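Local coordinates for CEL61B (Hypocrea jecorina, PDB 2VTC), which uses an active-site copper to cleave cellulose chains oxidatively as a lytic polysaccharide monooxygenase of family AA9, at residues Ala58-Leu63 with Val77-Ala82; Ser67-Thr72 with Ser188-Gln193; Tyr174-Glu179 with Val199-Thr204. All blocks are in the same frame, centred on the assembly; numbering follows the deposited sequence.

Contact 1 of 3, residues Ala58-Leu63 with Val77-Ala82; sequences AEDLDL and VCHKNA
Glu59 and Asn81 meet through their side chains beside a backbone bond, Glu59 N to Lys80 O at 2.8 Å. Glu59 CB lies 3.9 Å from Lys80 O, and from CG onward the chain follows Asn81. Glu59 CG packs at 4.0 Å against Asn81 CB, and Glu59 CD lies close to Asn81 CB and ND2. At the tip, Glu59 OE1 takes a hydrogen bond from Asn81 ND2 at 2.7 Å. ND2 reaches OE1 on the anti side, tilted out of the carboxylate plane, with the carboxylate and amide planes turned 80° to each other. CG stands anti to the carbonyl carbon (chi1 -61°) and the chain then runs extended, carrying the carboxylate to the amide; OE2 is taken by Tyr57 OH. Asn81 belongs to a type II turn, His79 to Ala82, that follows the short helix 75-78. Lys80 CD lies 3.6 Å from Glu59 O, while Ala58 CB and Ala82 CB make apolar contact at 4.3 Å. Asp60 OD2 lies at the edge of the His79 ring, near its plane and 3.6 Å from His79 NE2, the carboxylate and ring planes at 90°. Asp60 OD1 closes an Asx turn with Asp62 N and accepts from Gly64 N; His79 ND1 is bonded to Pro196 O. Both carboxylate oxygens of Glu59 thus have a donor, which should restrict its rotation, and two bonds, one backbone and one side-chain, join loop to turn.

Contact 2 of 3, residues Ser67-Thr72 with Ser188-Gln193; sequences SPDQYT and SANGMQ
Ser67 reaches across to Asn190 and Met192 through one water: Ser67 OG donates to it at 2.9 Å, and the water in turn donates to Asn190 O and to Met192 O, both at 2.8 Å. Three protein oxygens therefore share a single bridging molecule. Pro68 packs directly on the second segment. Pro68 CD lies 3.2 Å from Met192 O. Pro68 CG is in apolar contact with Met192 CB at 4.1 Å and also meets the backbone of Asn190 at its CA. Pro68 starts a short 3-10 segment, 68-70, in which Gln70 N is bonded to Ser67 O, and Asp69 on it lies beside the side-chain amide of Asn190. The partner is a type II turn, Ser188 to Gly191, with Asn190 at its third position (phi 69°). This turn belongs to the loop between strands 172-182 and 193-204 of the AA9 beta-sandwich. The contact thus joins two loops at the end of the sandwich that carries the metal, and its second segment finishes at Gln193, which by similarity probably helps bind O2. Gln70 bends back within its own segment: OE1 accepts from Ser67 N at 3.0 Å, the bond nearly straight at 170°. Tyr71 has Pro68 CA over the centre of one ring face, and its OH touches Met192 CG at 3.5 Å. Met192 CG is anti to the backbone N (chi1 -176°), which directs it to that hydroxyl before bends at chi2 and chi3 carry the rest of the chain away; Tyr71 OH is hydrogen-bonded to Asn194 ND2.

Contact 3 of 3, residues Tyr174-Glu179 with Val199-Thr204; sequences YVFRHE and VNIAVT
A beta hairpin in the core of the AA9 sandwich, strands 172-182 and 193-204, forms this antiparallel contact, with Phe176 paired to Val199 and Val175 to Asn200. The short axes come within 4.7 Å, their directions 134° apart. The bonds differ along the ladder. At the hydrogen-bonded pair Phe176 with Val199, Phe176 N to Val199 O is 2.9 Å and almost straight (173°), and the return bond, Val199 N to Phe176 O, is 3.0 Å. Ile201 N to Tyr174 O is also a hydrogen bond, whereas Tyr174 N to Ile201 O is weak at 3.5 Å. Tyr174, Phe176, Val199 and Ile201 point to one face, where Phe26 and Ile28 of strand 22-28 cover Ile201, and Phe26 also meets Val199; this places the face in the interior between the two sheets. Phe176 has CG anti to the carbonyl carbon (chi1 -73°), which turns its ring so that the Phe176 and Ile201 side chains cross at about a right angle. Phe176 CE2 rests 3.7 Å from Ile201 CB, and Ile201 O lies in the ring plane at the edge. Tyr174 CD2 touches Val203 CG2 at 3.6 Å, and Tyr174 OH is hydrogen-bonded to Arg170 O. On the reverse face Val175 and Asn200 run side by side, Val175 CG2 lying 3.8 Å from Asn200 OD1, the oxygen that accepts from Trp56 NE1.

Contacts 1 and 2 follow one another in sequence at their first segments, yet their centres lie 16 Å apart and they do not touch. Both lie near the metal site of His20, His108 and Tyr195, where nickel is bound in this crystal: the Asp60 side chain is about 9 Å from the ion and that of Ser67 about 11 Å. The His79 side chain of contact 1 is about 5 Å from that of Tyr195. Contact 3, centred 17 Å from contact 1 and 25 Å from contact 2, lies away from the annotated sites. Contacts 1 and 3 nevertheless join: Val77 O probably accepts from Arg177 NE at 2.8 Å, and the Cys78-Cys198 disulfide ties segment 77-82, at the end of helix 75-78, to strand 193-204.

Contact 1 of 3, residues Ala58-Leu63 with Val77-Ala82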
loop_
_atom_site.group_PDB
_atom_site.type_symbol
_atom_site.label_atom_id
_atom_site.label_comp_id
_atom_site.label_asym_id
_atom_site.label_seq_id
_atom_site.Cartn_x
_atom_site.Cartn_y
_atom_site.Cartn_z
ATOM N N ALA A 58 2.205 10.041 -8.190
ATOM C CA ALA A 58 1.434 10.694 -7.140
ATOM C C ALA A 58 2.015 12.071 -6.806
ATOM O O ALA A 58 3.180 12.323 -7.072
ATOM C CB ALA A 58 1.352 9.798 -5.881
ATOM N N GLU A 59 1.204 12.958 -6.245
ATOM C CA GLU A 59 1.618 14.358 -6.133
ATOM C C GLU A 59 1.717 14.883 -4.704
ATOM O O GLU A 59 1.520 16.085 -4.490
ATOM C CB GLU A 59 0.655 15.264 -6.932
ATOM C CG GLU A 59 0.622 14.954 -8.433
ATOM C CD GLU A 59 -0.116 15.987 -9.259
ATOM O OE1 GLU A 59 -0.994 16.700 -8.738
ATOM O OE2 GLU A 59 0.174 16.061 -10.463
ATOM N N ASP A 60 1.961 13.998 -3.729
ATOM C CA ASP A 60 2.267 14.481 -2.364
ATOM C C ASP A 60 3.770 14.764 -2.239
ATOM O O ASP A 60 4.596 13.855 -2.113
ATOM C CB ASP A 60 1.769 13.501 -1.289
ATOM C CG ASP A 60 1.806 14.111 0.104
ATOM O OD1 ASP A 60 2.864 14.710 0.432
ATOM O OD2 ASP A 60 0.785 13.999 0.828
ATOM N N LEU A 61 4.115 16.049 -2.294
ATOM C CA LEU A 61 5.503 16.476 -2.527
ATOM C C LEU A 61 6.449 16.331 -1.306
ATOM O O LEU A 61 7.669 16.531 -1.398
ATOM C CB LEU A 61 5.515 17.900 -3.122
ATOM C CG LEU A 61 4.587 18.173 -4.321
ATOM C CD1 LEU A 61 4.950 19.486 -5.012
ATOM C CD2 LEU A 61 4.671 17.049 -5.332
ATOM N N ASP A 62 5.875 15.893 -0.194
ATOM C CA ASP A 62 6.589 15.711 1.071
ATOM C C ASP A 62 6.687 14.238 1.435
ATOM O O ASP A 62 7.304 13.854 2.450
ATOM C CB ASP A 62 5.795 16.397 2.167
ATOM C CG ASP A 62 5.460 17.825 1.827
ATOM O OD1 ASP A 62 6.395 18.593 1.509
ATOM O OD2 ASP A 62 4.264 18.179 1.903
ATOM N N LEU A 63 6.033 13.409 0.629
ATOM C CA LEU A 63 5.888 11.995 0.927
ATOM C C LEU A 63 5.007 11.809 2.179
ATOM O O LEU A 63 5.237 10.896 2.984
ATOM C CB LEU A 63 7.264 11.316 1.037
ATOM C CG LEU A 63 8.283 11.592 -0.080
ATOM C CD1 LEU A 63 9.531 10.759 0.110
ATOM C CD2 LEU A 63 7.681 11.304 -1.481
ATOM N N VAL A 77 -7.386 5.894 -2.867
ATOM C CA VAL A 77 -7.134 4.716 -3.699
ATOM C C VAL A 77 -5.631 4.397 -3.808
ATOM O O VAL A 77 -5.196 3.310 -3.390
ATOM C CB VAL A 77 -7.754 4.871 -5.130
ATOM C CG1 VAL A 77 -7.492 3.582 -5.921
ATOM C CG2 VAL A 77 -9.260 5.187 -5.073
ATOM N N CYS A 78 -4.854 5.353 -4.334
ATOM C CA CYS A 78 -3.426 5.196 -4.580
ATOM C C CYS A 78 -2.613 6.443 -4.217
ATOM O O CYS A 78 -1.519 6.640 -4.718
ATOM C CB CYS A 78 -3.147 4.792 -6.041
ATOM S SG CYS A 78 -3.688 3.113 -6.431
ATOM N N HIS A 79 -3.159 7.241 -3.308
ATOM C CA HIS A 79 -2.524 8.467 -2.790
ATOM C C HIS A 79 -2.823 9.682 -3.695
ATOM O O HIS A 79 -3.624 9.593 -4.649
ATOM C CB HIS A 79 -1.029 8.279 -2.507
ATOM C CG HIS A 79 -0.543 9.060 -1.319
ATOM N ND1 HIS A 79 0.144 8.483 -0.264
ATOM C CD2 HIS A 79 -0.639 10.379 -1.037
ATOM C CE1 HIS A 79 0.443 9.427 0.619
ATOM N NE2 HIS A 79 -0.027 10.581 0.179
ATOM N N LYS A 80 -2.215 10.824 -3.369
ATOM C CA LYS A 80 -2.668 12.120 -3.911
ATOM C C LYS A 80 -2.586 12.264 -5.437
ATOM O O LYS A 80 -1.498 12.154 -6.012
ATOM C CB LYS A 80 -1.885 13.255 -3.257
ATOM C CG LYS A 80 -2.449 14.623 -3.571
ATOM C CD LYS A 80 -1.646 15.719 -2.863
ATOM C CE LYS A 80 -2.244 17.082 -3.117
ATOM N NZ LYS A 80 -3.628 17.163 -2.583
ATOM N N ASN A 81 -3.750 12.528 -6.048
ATOM C CA ASN A 81 -3.837 12.777 -7.511
ATOM C C ASN A 81 -3.158 11.658 -8.317
ATOM O O ASN A 81 -2.562 11.895 -9.383
ATOM C CB ASN A 81 -3.203 14.133 -7.859
ATOM C CG ASN A 81 -3.855 15.300 -7.141
ATOM O OD1 ASN A 81 -5.024 15.252 -6.732
ATOM N ND2 ASN A 81 -3.077 16.385 -6.980
ATOM N N ALA A 82 -3.212 10.430 -7.806
ATOM C CA ALA A 82 -2.428 9.351 -8.374
ATOM C C ALA A 82 -2.935 8.895 -9.731
ATOM O O ALA A 82 -4.137 8.949 -10.013
ATOM C CB ALA A 82 -2.335 8.152 -7.440
#

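Contact 2 of 3, residues Ser67-Thr72 with Ser188-Gln193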
loop_
_atom_site.group_PDB
_atom_site.type_symbol
_atom_site.label_atom_id
_atom_site.label_comp_id
_atom_site.label_asym_id
_atom_site.label_seq_id
_atom_site.Cartn_x
_atom_site.Cartn_y
_atom_site.Cartn_z
ATOM N N SER A 67 -5.670 11.465 5.128
ATOM C CA SER A 67 -6.286 11.521 6.473
ATOM C C SER A 67 -7.694 10.912 6.472
ATOM O O SER A 67 -8.295 10.723 5.409
ATOM C CB SER A 67 -6.309 12.972 7.017
ATOM O OG SER A 67 -4.994 13.503 7.052
ATOM N N PRO A 68 -8.220 10.526 7.649
ATOM C CA PRO A 68 -9.572 9.981 7.726
ATOM C C PRO A 68 -10.670 10.824 7.056
ATOM O O PRO A 68 -11.646 10.259 6.538
ATOM C CB PRO A 68 -9.801 9.797 9.242
ATOM C CG PRO A 68 -8.441 9.563 9.758
ATOM C CD PRO A 68 -7.533 10.477 8.961
ATOM N N ASP A 69 -10.506 12.152 7.048
ATOM C CA ASP A 69 -11.471 13.020 6.364
ATOM C C ASP A 69 -11.387 12.884 4.835
ATOM O O ASP A 69 -12.169 13.514 4.107
ATOM C CB ASP A 69 -11.361 14.500 6.813
ATOM C CG ASP A 69 -9.975 15.113 6.596
ATOM O OD1 ASP A 69 -9.081 14.513 5.970
ATOM O OD2 ASP A 69 -9.764 16.275 7.065
ATOM N N GLN A 70 -10.441 12.067 4.371
ATOM C CA GLN A 70 -10.297 11.769 2.940
ATOM C C GLN A 70 -10.606 10.294 2.609
ATOM O O GLN A 70 -10.346 9.853 1.493
ATOM C CB GLN A 70 -8.899 12.107 2.475
ATOM C CG GLN A 70 -8.527 13.569 2.642
ATOM C CD GLN A 70 -7.099 13.816 2.270
ATOM O OE1 GLN A 70 -6.176 13.470 3.010
ATOM N NE2 GLN A 70 -6.891 14.400 1.081
ATOM N N TYR A 71 -11.135 9.536 3.568
ATOM C CA TYR A 71 -11.380 8.100 3.339
ATOM C C TYR A 71 -12.434 7.777 2.272
ATOM O O TYR A 71 -12.509 6.624 1.827
ATOM C CB TYR A 71 -11.716 7.368 4.648
ATOM C CG TYR A 71 -10.579 7.130 5.630
ATOM C CD1 TYR A 71 -9.229 7.287 5.290
ATOM C CD2 TYR A 71 -10.879 6.667 6.923
ATOM C CE1 TYR A 71 -8.194 7.034 6.228
ATOM C CE2 TYR A 71 -9.868 6.406 7.840
ATOM C CZ TYR A 71 -8.544 6.571 7.504
ATOM O OH TYR A 71 -7.522 6.327 8.399
ATOM N N THR A 72 -13.263 8.758 1.878
ATOM C CA THR A 72 -14.258 8.518 0.825
ATOM C C THR A 72 -13.892 9.181 -0.506
ATOM O O THR A 72 -14.734 9.220 -1.398
ATOM C CB THR A 72 -15.674 8.981 1.229
ATOM O OG1 THR A 72 -15.700 10.412 1.340
ATOM C CG2 THR A 72 -16.103 8.332 2.550
ATOM N N SER A 188 -6.859 10.903 18.585
ATOM C CA SER A 188 -7.727 12.008 18.130
ATOM C C SER A 188 -8.459 11.710 16.827
ATOM O O SER A 188 -7.908 11.048 15.944
ATOM C CB SER A 188 -6.893 13.261 17.864
ATOM O OG SER A 188 -6.207 13.711 19.019
ATOM N N ALA A 189 -9.681 12.232 16.706
ATOM C CA ALA A 189 -10.414 12.237 15.436
ATOM C C ALA A 189 -9.548 12.831 14.321
ATOM O O ALA A 189 -8.882 13.862 14.499
ATOM C CB ALA A 189 -11.713 13.006 15.575
ATOM N N ASN A 190 -9.529 12.143 13.175
ATOM C CA ASN A 190 -8.722 12.553 12.028
ATOM C C ASN A 190 -7.209 12.408 12.240
ATOM O O ASN A 190 -6.406 12.898 11.440
ATOM C CB ASN A 190 -9.109 13.980 11.574
ATOM C CG ASN A 190 -8.758 14.245 10.126
ATOM O OD1 ASN A 190 -8.066 15.222 9.791
ATOM N ND2 ASN A 190 -9.222 13.365 9.255
ATOM N N GLY A 191 -6.801 11.688 13.296
ATOM C CA GLY A 191 -5.375 11.578 13.625
ATOM C C GLY A 191 -4.550 10.506 12.936
ATOM O O GLY A 191 -3.351 10.691 12.734
ATOM N N MET A 192 -5.193 9.383 12.587
ATOM C CA MET A 192 -4.542 8.302 11.828
ATOM C C MET A 192 -3.938 8.845 10.533
ATOM O O MET A 192 -4.564 9.680 9.857
ATOM C CB MET A 192 -5.564 7.195 11.505
ATOM C CG MET A 192 -4.967 5.989 10.793
ATOM S SD MET A 192 -3.598 5.144 11.652
ATOM C CE MET A 192 -4.546 4.011 12.662
ATOM N N GLN A 193 -2.727 8.404 10.200
ATOM C CA GLN A 193 -2.089 8.838 8.952
ATOM C C GLN A 193 -1.942 7.647 8.014
ATOM O O GLN A 193 -1.160 6.749 8.302
ATOM C CB GLN A 193 -0.708 9.464 9.190
ATOM C CG GLN A 193 -0.743 10.711 10.081
ATOM C CD GLN A 193 0.628 11.278 10.456
ATOM O OE1 GLN A 193 0.686 12.341 11.100
ATOM N NE2 GLN A 193 1.697 10.615 10.098
HETATM O O HOH W 1 -4.314 12.478 9.669
#

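Contact 3 of 3, residues Tyr174-Glu179 with Val199-Thr204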
loop_
_atom_site.group_PDB
_atom_site.type_symbol
_atom_site.label_atom_id
_atom_site.label_comp_id
_atom_site.label_asym_id
_atom_site.label_seq_id
_atom_site.Cartn_x
_atom_site.Cartn_y
_atom_site.Cartn_z
ATOM N N TYR A 174 -2.813 -6.942 -12.424
ATOM C CA TYR A 174 -3.244 -6.511 -11.076
ATOM C C TYR A 174 -2.480 -5.272 -10.606
ATOM O O TYR A 174 -1.393 -4.939 -11.126
ATOM C CB TYR A 174 -3.013 -7.631 -10.037
ATOM C CG TYR A 174 -3.741 -8.927 -10.325
ATOM C CD1 TYR A 174 -5.046 -9.137 -9.858
ATOM C CD2 TYR A 174 -3.126 -9.945 -11.055
ATOM C CE1 TYR A 174 -5.738 -10.325 -10.113
ATOM C CE2 TYR A 174 -3.808 -11.146 -11.322
ATOM C CZ TYR A 174 -5.104 -11.323 -10.849
ATOM O OH TYR A 174 -5.804 -12.485 -11.093
ATOM N N VAL A 175 -3.093 -4.600 -9.628
ATOM C CA VAL A 175 -2.461 -3.523 -8.890
ATOM C C VAL A 175 -2.352 -3.986 -7.444
ATOM O O VAL A 175 -3.314 -4.532 -6.870
ATOM C CB VAL A 175 -3.304 -2.227 -8.950
ATOM C CG1 VAL A 175 -2.561 -1.066 -8.292
ATOM C CG2 VAL A 175 -3.567 -1.816 -10.417
ATOM N N PHE A 176 -1.187 -3.733 -6.850
ATOM C CA PHE A 176 -0.968 -4.018 -5.420
ATOM C C PHE A 176 -0.908 -2.700 -4.652
ATOM O O PHE A 176 -0.191 -1.781 -5.060
ATOM C CB PHE A 176 0.318 -4.817 -5.227
ATOM C CG PHE A 176 0.197 -6.226 -5.671
ATOM C CD1 PHE A 176 -0.051 -7.246 -4.762
ATOM C CD2 PHE A 176 0.247 -6.529 -7.029
ATOM C CE1 PHE A 176 -0.186 -8.570 -5.183
ATOM C CE2 PHE A 176 0.082 -7.849 -7.475
ATOM C CZ PHE A 176 -0.127 -8.880 -6.550
ATOM N N ARG A 177 -1.698 -2.595 -3.581
ATOM C CA ARG A 177 -1.801 -1.371 -2.789
ATOM C C ARG A 177 -1.257 -1.680 -1.400
ATOM O O ARG A 177 -1.916 -2.369 -0.624
ATOM C CB ARG A 177 -3.262 -0.898 -2.739
ATOM C CG ARG A 177 -3.581 0.345 -1.913
ATOM C CD ARG A 177 -5.094 0.522 -1.857
ATOM N NE ARG A 177 -5.420 1.735 -1.105
ATOM C CZ ARG A 177 -5.432 1.788 0.236
ATOM N NH1 ARG A 177 -5.178 0.683 0.975
ATOM N NH2 ARG A 177 -5.700 2.960 0.829
ATOM N N HIS A 178 -0.039 -1.179 -1.147
ATOM C CA HIS A 178 0.723 -1.449 0.077
ATOM C C HIS A 178 0.610 -0.216 0.987
ATOM O O HIS A 178 0.877 0.909 0.522
ATOM C CB HIS A 178 2.180 -1.719 -0.315
ATOM C CG HIS A 178 3.100 -1.942 0.852
ATOM N ND1 HIS A 178 2.908 -2.945 1.782
ATOM C CD2 HIS A 178 4.239 -1.302 1.215
ATOM C CE1 HIS A 178 3.881 -2.895 2.683
ATOM N NE2 HIS A 178 4.697 -1.909 2.363
ATOM N N GLU A 179 0.213 -0.398 2.261
ATOM C CA GLU A 179 -0.182 0.762 3.061
ATOM C C GLU A 179 0.268 0.709 4.516
ATOM O O GLU A 179 0.032 -0.276 5.193
ATOM C CB GLU A 179 -1.693 0.916 3.016
ATOM C CG GLU A 179 -2.252 2.153 3.744
ATOM C CD GLU A 179 -3.755 2.219 3.609
ATOM O OE1 GLU A 179 -4.417 1.135 3.621
ATOM O OE2 GLU A 179 -4.310 3.354 3.477
ATOM N N VAL A 199 1.435 -0.243 -7.007
ATOM C CA VAL A 199 2.373 -0.734 -8.044
ATOM C C VAL A 199 1.639 -1.687 -9.015
ATOM O O VAL A 199 0.835 -2.507 -8.583
ATOM C CB VAL A 199 3.630 -1.429 -7.451
ATOM C CG1 VAL A 199 4.394 -0.476 -6.509
ATOM C CG2 VAL A 199 3.246 -2.709 -6.709
ATOM N N ASN A 200 1.899 -1.550 -10.321
ATOM C CA ASN A 200 1.338 -2.475 -11.316
ATOM C C ASN A 200 2.187 -3.727 -11.316
ATOM O O ASN A 200 3.386 -3.658 -11.588
ATOM C CB ASN A 200 1.396 -1.848 -12.725
ATOM C CG ASN A 200 0.520 -0.619 -12.878
ATOM O OD1 ASN A 200 -0.491 -0.447 -12.199
ATOM N ND2 ASN A 200 0.918 0.257 -13.820
ATOM N N ILE A 201 1.587 -4.857 -10.973
ATOM C CA ILE A 201 2.262 -6.148 -11.099
ATOM C C ILE A 201 1.332 -7.200 -11.732
ATOM O O ILE A 201 0.353 -7.655 -11.121
ATOM C CB ILE A 201 2.815 -6.703 -9.753
ATOM C CG1 ILE A 201 3.688 -5.678 -9.026
ATOM C CG2 ILE A 201 3.621 -7.992 -10.024
ATOM C CD1 ILE A 201 3.989 -6.074 -7.558
ATOM N N ALA A 202 1.637 -7.575 -12.965
ATOM C CA ALA A 202 0.887 -8.645 -13.590
ATOM C C ALA A 202 1.332 -9.962 -12.966
ATOM O O ALA A 202 2.493 -10.094 -12.542
ATOM C CB ALA A 202 1.118 -8.640 -15.094
ATOM N N VAL A 203 0.407 -10.924 -12.914
ATOM C CA VAL A 203 0.641 -12.222 -12.305
ATOM C C VAL A 203 0.561 -13.322 -13.367
ATOM O O VAL A 203 -0.326 -13.306 -14.229
ATOM C CB VAL A 203 -0.356 -12.452 -11.143
ATOM C CG1 VAL A 203 -0.327 -13.902 -10.622
ATOM C CG2 VAL A 203 -0.046 -11.472 -9.991
ATOM N N THR A 204 1.523 -14.243 -13.295
ATOM C CA THR A 204 1.640 -15.392 -14.201
ATOM C C THR A 204 1.597 -16.679 -13.380
ATOM O O THR A 204 1.488 -16.648 -12.147
ATOM C CB THR A 204 2.988 -15.345 -14.952
ATOM O OG1 THR A 204 4.075 -15.381 -14.010
ATOM C CG2 THR A 204 3.098 -14.070 -15.792
#